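Local coordinates for octaprenyl Pyrophosphate Synthase (Helicobacter pylori, PDB 3TC1), which probably catalyses the magnesium-dependent condensation of isopentenyl diphosphate units onto an allylic diphosphate, building the long octaprenyl chain, at residues B[147-152]-B[228-233]. Numbering follows the deposited sequence.
Sequences CFNSDK and PYLLLY
Methyl CD2 of Leu230 closes over the backbone oxygen of Asn149, with Asn149 O 3.2 Å from Leu230 CD2, and this buried oxygen has no hydrogen-bonding partner in the model. No hydrogen bond crosses the interface at all; segment 147-152, a loop ending in the first residue of a helix, meets helix segment 228-233 largely through carbon-to-carbon packing. The same methyl also rests 3.8 Å from Ser150 CA. Beyond it, the aromatic rings of Phe148 and Tyr233 meet obliquely, their planes at 52°. Phe148 CE2 lies over one face of Tyr233, displaced toward the rim, and Phe148 CZ reaches to 3.5 Å from Tyr233 CD1. In both residues CG stands anti to the backbone N (chi1 179° and -178°), which, with both CB atoms directed toward the other segment, carries the rings to each other. Ser150 CB packs 3.7 Å from Tyr233 CE2. The loop, linking helices 121-144 and 152-177 of the all-helical polyprenyl synthetase fold, illustrates how polar groups can bond locally while side chains cover a neighbouring helix. In its Asx turn Asn149 OD1 accepts from Asp151 N, which sits above the carbonyl plane; Asn149 ND2 returns a bond to Asp151 O, and together they fix the amide's rotation. Asp151 OD1 accepts from Gln153 N, N-capping helix 152-177. The Lys152 chain runs past Leu230 in the opposite direction, CG lying 3.8 Å from Leu230 CB, before bending at chi3; its NZ forms a salt bridge with Glu234.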
loop_
_atom_site.group_PDB
_atom_site.type_symbol
_atom_site.label_atom_id
_atom_site.label_comp_id
_atom_site.label_asym_id
_atom_site.label_seq_id
_atom_site.Cartn_x
_atom_site.Cartn_y
_atom_site.Cartn_z
ATOM N N CYS B 147 3.841 24.850 0.618
ATOM C CA CYS B 147 4.203 26.233 0.923
ATOM C C CYS B 147 4.294 26.415 2.429
ATOM O O CYS B 147 3.764 25.603 3.188
ATOM C CB CYS B 147 3.172 27.207 0.342
ATOM S SG CYS B 147 1.549 27.137 1.118
ATOM N N PHE B 148 4.975 27.471 2.862
ATOM C CA PHE B 148 5.113 27.730 4.288
ATOM C C PHE B 148 3.729 27.720 4.926
ATOM O O PHE B 148 2.789 28.305 4.387
ATOM C CB PHE B 148 5.773 29.090 4.527
ATOM C CG PHE B 148 5.928 29.436 5.981
ATOM C CD1 PHE B 148 7.014 28.962 6.711
ATOM C CD2 PHE B 148 4.968 30.210 6.628
ATOM C CE1 PHE B 148 7.137 29.256 8.068
ATOM C CE2 PHE B 148 5.080 30.507 7.980
ATOM C CZ PHE B 148 6.167 30.029 8.702
ATOM N N ASN B 149 3.605 27.047 6.068
ATOM C CA ASN B 149 2.327 26.973 6.772
ATOM C C ASN B 149 2.387 27.585 8.169
ATOM O O ASN B 149 3.255 27.231 8.965
ATOM C CB ASN B 149 1.869 25.518 6.908
ATOM C CG ASN B 149 0.700 25.378 7.861
ATOM O OD1 ASN B 149 -0.313 26.059 7.709
ATOM N ND2 ASN B 149 0.836 24.500 8.858
ATOM N N SER B 150 1.453 28.482 8.470
ATOM C CA SER B 150 1.419 29.115 9.784
ATOM C C SER B 150 0.201 28.662 10.593
ATOM O O SER B 150 0.007 29.100 11.728
ATOM C CB SER B 150 1.387 30.639 9.638
ATOM O OG SER B 150 0.138 31.061 9.124
ATOM N N ASP B 151 -0.620 27.793 10.003
ATOM C CA ASP B 151 -1.817 27.294 10.681
ATOM C C ASP B 151 -1.438 26.086 11.527
ATOM O O ASP B 151 -1.240 24.989 11.001
ATOM C CB ASP B 151 -2.884 26.883 9.658
ATOM C CG ASP B 151 -4.218 26.518 10.310
ATOM O OD1 ASP B 151 -4.236 26.163 11.510
ATOM O OD2 ASP B 151 -5.252 26.574 9.614
ATOM N N LYS B 152 -1.337 26.287 12.837
ATOM C CA LYS B 152 -0.967 25.200 13.733
ATOM C C LYS B 152 -1.967 24.048 13.743
ATOM O O LYS B 152 -1.590 22.909 13.999
ATOM C CB LYS B 152 -0.777 25.716 15.165
ATOM C CG LYS B 152 0.548 26.427 15.392
ATOM C CD LYS B 152 0.823 26.679 16.871
ATOM C CE LYS B 152 -0.151 27.679 17.466
ATOM N NZ LYS B 152 0.260 28.088 18.843
ATOM N N PRO B 228 8.436 23.901 16.151
ATOM C CA PRO B 228 9.419 24.951 16.434
ATOM C C PRO B 228 9.261 26.154 15.498
ATOM O O PRO B 228 9.310 27.300 15.933
ATOM C CB PRO B 228 10.753 24.239 16.223
ATOM C CG PRO B 228 10.444 22.830 16.631
ATOM C CD PRO B 228 9.093 22.593 15.996
ATOM N N TYR B 229 9.071 25.880 14.210
ATOM C CA TYR B 229 8.922 26.936 13.209
ATOM C C TYR B 229 7.610 27.688 13.375
ATOM O O TYR B 229 7.546 28.898 13.157
ATOM C CB TYR B 229 9.023 26.328 11.804
ATOM C CG TYR B 229 10.414 25.813 11.499
ATOM C CD1 TYR B 229 11.403 26.667 11.003
ATOM C CD2 TYR B 229 10.756 24.484 11.752
ATOM C CE1 TYR B 229 12.701 26.210 10.767
ATOM C CE2 TYR B 229 12.056 24.017 11.522
ATOM C CZ TYR B 229 13.018 24.885 11.029
ATOM O OH TYR B 229 14.293 24.422 10.788
ATOM N N LEU B 230 6.561 26.965 13.759
ATOM C CA LEU B 230 5.258 27.578 13.978
ATOM C C LEU B 230 5.321 28.532 15.176
ATOM O O LEU B 230 4.866 29.673 15.099
ATOM C CB LEU B 230 4.209 26.488 14.228
ATOM C CG LEU B 230 3.894 25.662 12.975
ATOM C CD1 LEU B 230 3.255 24.334 13.349
ATOM C CD2 LEU B 230 2.983 26.494 12.067
ATOM N N LEU B 231 5.885 28.056 16.280
ATOM C CA LEU B 231 6.003 28.878 17.485
ATOM C C LEU B 231 6.924 30.074 17.239
ATOM O O LEU B 231 6.664 31.178 17.719
ATOM C CB LEU B 231 6.524 28.032 18.652
ATOM C CG LEU B 231 5.601 26.899 19.124
ATOM C CD1 LEU B 231 6.263 26.120 20.246
ATOM C CD2 LEU B 231 4.273 27.487 19.596
ATOM N N LEU B 232 8.001 29.853 16.491
ATOM C CA LEU B 232 8.935 30.935 16.175
ATOM C C LEU B 232 8.239 32.004 15.339
ATOM O O LEU B 232 8.322 33.192 15.636
ATOM C CB LEU B 232 10.146 30.404 15.391
ATOM C CG LEU B 232 11.133 31.500 14.950
ATOM C CD1 LEU B 232 11.730 32.181 16.188
ATOM C CD2 LEU B 232 12.237 30.901 14.091
ATOM N N TYR B 233 7.551 31.566 14.289
ATOM C CA TYR B 233 6.844 32.474 13.386
ATOM C C TYR B 233 5.895 33.425 14.118
ATOM O O TYR B 233 5.752 34.587 13.741
ATOM C CB TYR B 233 6.044 31.672 12.353
ATOM C CG TYR B 233 5.331 32.547 11.353
ATOM C CD1 TYR B 233 6.029 33.153 10.309
ATOM C CD2 TYR B 233 3.967 32.804 11.471
ATOM C CE1 TYR B 233 5.387 33.995 9.409
ATOM C CE2 TYR B 233 3.315 33.646 10.578
ATOM C CZ TYR B 233 4.032 34.234 9.549
ATOM O OH TYR B 233 3.393 35.052 8.653
#